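Local coordinates for protein guanylate kinase (PDB 6WCT) that catalyses the ATP-dependent phosphorylation of GMP to GDP, a reaction thought to recycle GMP and, indirectly, cGMP, at residues A[98-103]-A[117-122]; A[22-27]-A[125-130]. One frame throughout, in Å; residues are numbered along the deposited sequence.

Interaction 1: A[98-103]-A[117-122]; sequences KGTARQ and LEIDWQ. With 5GP (guanosine-5'-monophosphate), chain E.
T100, on strand 96-101, and L117, where strand 114-117 ends, bring the two backbones nearest each other, their CA atoms 7.9 Å apart and no hydrogen bond between the segments. The side chain of T100 crosses those of L117 and I119 at about a right angle: its CG2 methyl lies 3.9 Å from L117 CD2, and its OG1 lies 3.8 Å from I119 CG2. With CG2 anti to the backbone N and OG1 anti to the carbonyl carbon (chi1 -59°), the methyl is turned to the leucine, while the hydroxyl is hydrogen-bonded to E89, which also binds GMP. Further along, the segments part to admit guanosine-5'-monophosphate. This is the GMP site of a P-loop kinase of the guanylate kinase family, walled by the mixed sheet that carries 96-101 and by the chain leaving the parallel sheet. The base is sandwiched: K98 CB lies 3.6 Å from C5 of the nucleotide, and I119 CG2 comes from the other face, 3.5 Å from C6. D120 reads the guanine through OD1, which accepts from the exocyclic N2 at 2.9 Å (N-H...O angle 158°). It is also the N-cap of helix 121-130, OD2 taking a weak capping bond from Q122 N; Q122 NE2 adds a nearly straight bond to OD2 at 2.7 Å, on its syn side, somewhat out of the carboxylate plane. G123 N also donates to OD1.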
# COMPACT_ATOMS: atom_id res chain seq x y z
N LYS A 98 -1.10 19.33 -21.98
CA LYS A 98 -0.45 19.14 -20.69
C LYS A 98 0.67 18.12 -20.89
O LYS A 98 0.57 17.22 -21.72
CB LYS A 98 -1.43 18.64 -19.62
CG LYS A 98 -2.52 19.64 -19.24
CD LYS A 98 -2.16 20.39 -17.98
CE LYS A 98 -3.08 21.58 -17.78
NZ LYS A 98 -4.39 21.19 -17.20
N GLY A 99 1.76 18.30 -20.14
CA GLY A 99 2.90 17.43 -20.33
C GLY A 99 3.96 17.45 -19.24
O GLY A 99 4.25 18.48 -18.62
N THR A 100 4.55 16.28 -19.02
CA THR A 100 5.69 16.11 -18.14
C THR A 100 6.94 16.10 -19.01
O THR A 100 7.09 15.23 -19.87
CB THR A 100 5.60 14.79 -17.37
OG1 THR A 100 4.41 14.75 -16.59
CG2 THR A 100 6.80 14.63 -16.47
N ALA A 101 7.83 17.07 -18.79
CA ALA A 101 9.06 17.12 -19.57
C ALA A 101 9.94 15.93 -19.22
O ALA A 101 10.04 15.54 -18.05
CB ALA A 101 9.83 18.42 -19.33
N ARG A 102 10.57 15.37 -20.25
CA ARG A 102 11.50 14.27 -20.08
C ARG A 102 12.54 14.60 -19.01
O ARG A 102 12.84 13.78 -18.15
CB ARG A 102 12.19 13.99 -21.41
CG ARG A 102 12.53 12.55 -21.66
CD ARG A 102 12.98 12.33 -23.11
NE ARG A 102 11.86 12.39 -24.05
CZ ARG A 102 10.95 11.43 -24.20
NH1 ARG A 102 11.02 10.33 -23.47
NH2 ARG A 102 9.98 11.58 -25.09
N GLN A 103 13.07 15.83 -19.05
CA GLN A 103 14.09 16.29 -18.11
C GLN A 103 13.60 16.35 -16.67
O GLN A 103 14.42 16.55 -15.77
CB GLN A 103 14.60 17.68 -18.55
N LEU A 117 4.20 12.45 -10.05
CA LEU A 117 3.54 13.17 -11.14
C LEU A 117 2.07 13.40 -10.80
O LEU A 117 1.39 12.46 -10.38
CB LEU A 117 3.64 12.39 -12.46
CG LEU A 117 5.01 11.90 -12.92
CD1 LEU A 117 4.94 11.10 -14.23
CD2 LEU A 117 6.03 13.08 -13.03
N GLU A 118 1.57 14.61 -11.04
CA GLU A 118 0.15 14.94 -10.87
C GLU A 118 -0.42 15.09 -12.27
O GLU A 118 -0.34 16.16 -12.87
CB GLU A 118 -0.03 16.21 -10.05
CG GLU A 118 0.54 16.10 -8.67
CD GLU A 118 0.32 17.35 -7.81
OE1 GLU A 118 1.17 17.62 -6.96
OE2 GLU A 118 -0.68 18.07 -8.00
N ILE A 119 -0.97 13.99 -12.81
CA ILE A 119 -1.37 13.97 -14.21
C ILE A 119 -2.71 13.26 -14.38
O ILE A 119 -3.15 12.51 -13.51
CB ILE A 119 -0.29 13.30 -15.08
CG1 ILE A 119 -0.16 11.84 -14.67
CG2 ILE A 119 1.07 14.08 -14.93
CD1 ILE A 119 0.93 11.08 -15.44
N ASP A 120 -3.32 13.45 -15.55
CA ASP A 120 -4.65 12.91 -15.77
C ASP A 120 -4.55 11.43 -16.14
O ASP A 120 -3.47 10.83 -16.15
CB ASP A 120 -5.39 13.70 -16.84
CG ASP A 120 -5.05 13.24 -18.25
OD1 ASP A 120 -3.86 12.96 -18.50
OD2 ASP A 120 -5.98 13.12 -19.10
N TRP A 121 -5.70 10.82 -16.43
CA TRP A 121 -5.71 9.40 -16.73
C TRP A 121 -5.00 9.10 -18.03
O TRP A 121 -4.38 8.03 -18.15
CB TRP A 121 -7.14 8.87 -16.78
CG TRP A 121 -8.02 9.45 -17.86
CD1 TRP A 121 -8.85 10.52 -17.74
CD2 TRP A 121 -8.17 8.97 -19.21
NE1 TRP A 121 -9.51 10.75 -18.93
CE2 TRP A 121 -9.11 9.81 -19.85
CE3 TRP A 121 -7.60 7.93 -19.94
CZ2 TRP A 121 -9.51 9.63 -21.18
CZ3 TRP A 121 -7.99 7.76 -21.29
CH2 TRP A 121 -8.92 8.61 -21.88
N GLN A 122 -5.10 9.99 -19.02
CA GLN A 122 -4.42 9.78 -20.29
C GLN A 122 -2.92 9.74 -20.07
O GLN A 122 -2.22 8.87 -20.61
CB GLN A 122 -4.77 10.88 -21.28
CG GLN A 122 -6.22 11.00 -21.63
CD GLN A 122 -6.49 12.26 -22.42
OE1 GLN A 122 -6.69 12.21 -23.63
NE2 GLN A 122 -6.48 13.41 -21.73
P 5GP E . -5.93 21.86 -14.48
O1P 5GP E . -4.75 22.43 -13.73
O2P 5GP E . -7.29 22.18 -13.86
O3P 5GP E . -5.96 22.19 -15.95
O5' 5GP E . -5.78 20.30 -14.47
C5' 5GP E . -6.49 19.50 -15.40
C4' 5GP E . -5.99 18.09 -15.35
O4' 5GP E . -4.72 18.01 -16.05
C3' 5GP E . -5.72 17.56 -13.93
O3' 5GP E . -6.20 16.23 -13.81
C2' 5GP E . -4.20 17.52 -13.86
O2' 5GP E . -3.68 16.56 -12.97
C1' 5GP E . -3.86 17.21 -15.30
N9 5GP E . -2.48 17.51 -15.65
C8 5GP E . -1.66 18.41 -15.01
N7 5GP E . -0.41 18.33 -15.40
C5 5GP E . -0.42 17.34 -16.37
C6 5GP E . 0.64 16.77 -17.11
O6 5GP E . 1.82 17.08 -17.04
N1 5GP E . 0.21 15.75 -17.94
C2 5GP E . -1.09 15.31 -18.04
N2 5GP E . -1.33 14.29 -18.87
N3 5GP E . -2.09 15.84 -17.35
C4 5GP E . -1.69 16.83 -16.53

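Interaction 2: A[22-27]-A[125-130]; sequences GTLYIV and QQVRQL
V127 of helix 121-130 packs against L24 and I26 of strand 24-28, a helix lying against the central parallel sheet of the P-loop kinase fold. The touching atoms are all carbon, with no hydrogen bond across. V127 CG1 meets L24 CD2 at 3.5 Å, tighter than usual for two methyls; the two side chains meet at a slant. I26 instead reaches toward the valine tip to tip, its CD1 ending 3.8 Å from V127 CB. An extended chain, with CG1 anti to the carbonyl carbon (chi1 -59°) and chi2 at -177°, carries that methyl out to the helix.

In the next shell, T134 touches all three side chains. Strand 24-28 is the middle one of five, and backbone hydrogen bonds join it to neighbours on both flanks, among them Y25 to V115 and L24 to V135. On the helix side, V127 also rests on F88 and E89 of strand 87-93, so the helix lies between the two sheets. Q126 donates from NE2 to the carbonyl oxygen of H90 in that same strand.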
# COMPACT_ATOMS: atom_id res chain seq x y z
N GLY A 22 14.89 5.13 -8.80
CA GLY A 22 13.81 5.71 -8.03
C GLY A 22 12.45 5.16 -8.41
O GLY A 22 12.24 4.64 -9.51
N THR A 23 11.51 5.27 -7.47
CA THR A 23 10.13 4.87 -7.73
C THR A 23 9.32 6.05 -8.26
O THR A 23 9.46 7.19 -7.80
CB THR A 23 9.48 4.31 -6.46
OG1 THR A 23 10.31 3.28 -5.93
CG2 THR A 23 8.09 3.75 -6.77
N LEU A 24 8.45 5.75 -9.22
CA LEU A 24 7.59 6.73 -9.86
C LEU A 24 6.19 6.62 -9.27
O LEU A 24 5.62 5.53 -9.21
CB LEU A 24 7.56 6.51 -11.37
CG LEU A 24 6.92 7.59 -12.23
CD1 LEU A 24 7.52 8.97 -11.91
CD2 LEU A 24 7.13 7.25 -13.70
N TYR A 25 5.67 7.74 -8.80
CA TYR A 25 4.35 7.85 -8.19
C TYR A 25 3.46 8.72 -9.05
O TYR A 25 3.93 9.71 -9.62
CB TYR A 25 4.45 8.46 -6.79
CG TYR A 25 5.26 7.62 -5.83
CD1 TYR A 25 4.68 6.58 -5.12
CD2 TYR A 25 6.63 7.83 -5.69
CE1 TYR A 25 5.42 5.81 -4.25
CE2 TYR A 25 7.38 7.04 -4.83
CZ TYR A 25 6.76 6.04 -4.11
OH TYR A 25 7.50 5.24 -3.26
N ILE A 26 2.19 8.33 -9.19
CA ILE A 26 1.20 9.16 -9.84
C ILE A 26 0.06 9.39 -8.87
O ILE A 26 -0.47 8.44 -8.30
CB ILE A 26 0.65 8.53 -11.14
CG1 ILE A 26 1.77 8.29 -12.14
CG2 ILE A 26 -0.39 9.46 -11.77
CD1 ILE A 26 1.27 7.73 -13.46
N VAL A 27 -0.31 10.66 -8.67
CA VAL A 27 -1.50 11.02 -7.90
C VAL A 27 -2.40 11.81 -8.84
O VAL A 27 -2.03 12.89 -9.31
CB VAL A 27 -1.17 11.84 -6.64
CG1 VAL A 27 -2.47 12.18 -5.92
CG2 VAL A 27 -0.21 11.12 -5.74
N GLN A 125 -1.84 6.52 -18.20
CA GLN A 125 -1.77 5.35 -19.07
C GLN A 125 -0.47 5.32 -19.86
O GLN A 125 0.14 4.25 -20.02
CB GLN A 125 -2.96 5.32 -20.02
CG GLN A 125 -4.26 4.99 -19.32
CD GLN A 125 -5.34 4.64 -20.31
OE1 GLN A 125 -5.16 4.75 -21.53
NE2 GLN A 125 -6.48 4.21 -19.78
N GLN A 126 -0.05 6.47 -20.40
CA GLN A 126 1.24 6.49 -21.09
C GLN A 126 2.37 6.14 -20.14
O GLN A 126 3.30 5.43 -20.51
CB GLN A 126 1.50 7.85 -21.75
CG GLN A 126 0.47 8.26 -22.78
CD GLN A 126 0.63 9.70 -23.23
OE1 GLN A 126 1.76 10.20 -23.37
NE2 GLN A 126 -0.49 10.38 -23.47
N VAL A 127 2.31 6.64 -18.90
CA VAL A 127 3.39 6.36 -17.96
C VAL A 127 3.41 4.89 -17.60
O VAL A 127 4.49 4.28 -17.52
CB VAL A 127 3.27 7.25 -16.70
CG1 VAL A 127 4.32 6.83 -15.69
CG2 VAL A 127 3.46 8.72 -17.05
N ARG A 128 2.23 4.28 -17.40
CA ARG A 128 2.18 2.87 -17.01
C ARG A 128 2.86 1.98 -18.04
O ARG A 128 3.52 1.00 -17.68
CB ARG A 128 0.73 2.42 -16.81
CG ARG A 128 0.18 2.67 -15.40
CD ARG A 128 -1.27 2.18 -15.20
NE ARG A 128 -1.94 2.98 -14.16
CZ ARG A 128 -2.81 3.96 -14.41
NH1 ARG A 128 -3.35 4.66 -13.41
NH2 ARG A 128 -3.13 4.26 -15.66
N GLN A 129 2.72 2.31 -19.33
CA GLN A 129 3.36 1.52 -20.38
C GLN A 129 4.86 1.78 -20.45
O GLN A 129 5.61 0.93 -20.93
CB GLN A 129 2.72 1.79 -21.74
N LEU A 130 5.30 2.96 -19.98
CA LEU A 130 6.71 3.30 -19.99
C LEU A 130 7.40 2.73 -18.76
O LEU A 130 8.49 2.15 -18.85
CB LEU A 130 6.87 4.83 -20.06
CG LEU A 130 6.51 5.55 -21.36
CD1 LEU A 130 6.51 7.06 -21.14
CD2 LEU A 130 7.45 5.20 -22.50

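In the fold
Both contacts are buried, and both draw on helix 121-130: interaction 1 takes in its N-terminal end and interaction 2 its later turns. The parallel sheet joins them directly, since L117 N lies 2.8 Å from Y25 O, and L117 O lies 3.0 Å from V27 N, both probable hydrogen bonds. I119 CG1 also packs on I26 CG2 at 3.8 Å, linking the nucleotide pocket to the strand-helix packing. Their chemistry differs with place. Interaction 1 spans two sheets across a ligand and mixes carboxylate and hydroxyl groups with a few apolar touches, whereas the touching atoms of 22-27 and 125-130 are all aliphatic carbon. Along the chain, interaction 1 is nested inside the loop that interaction 2 closes.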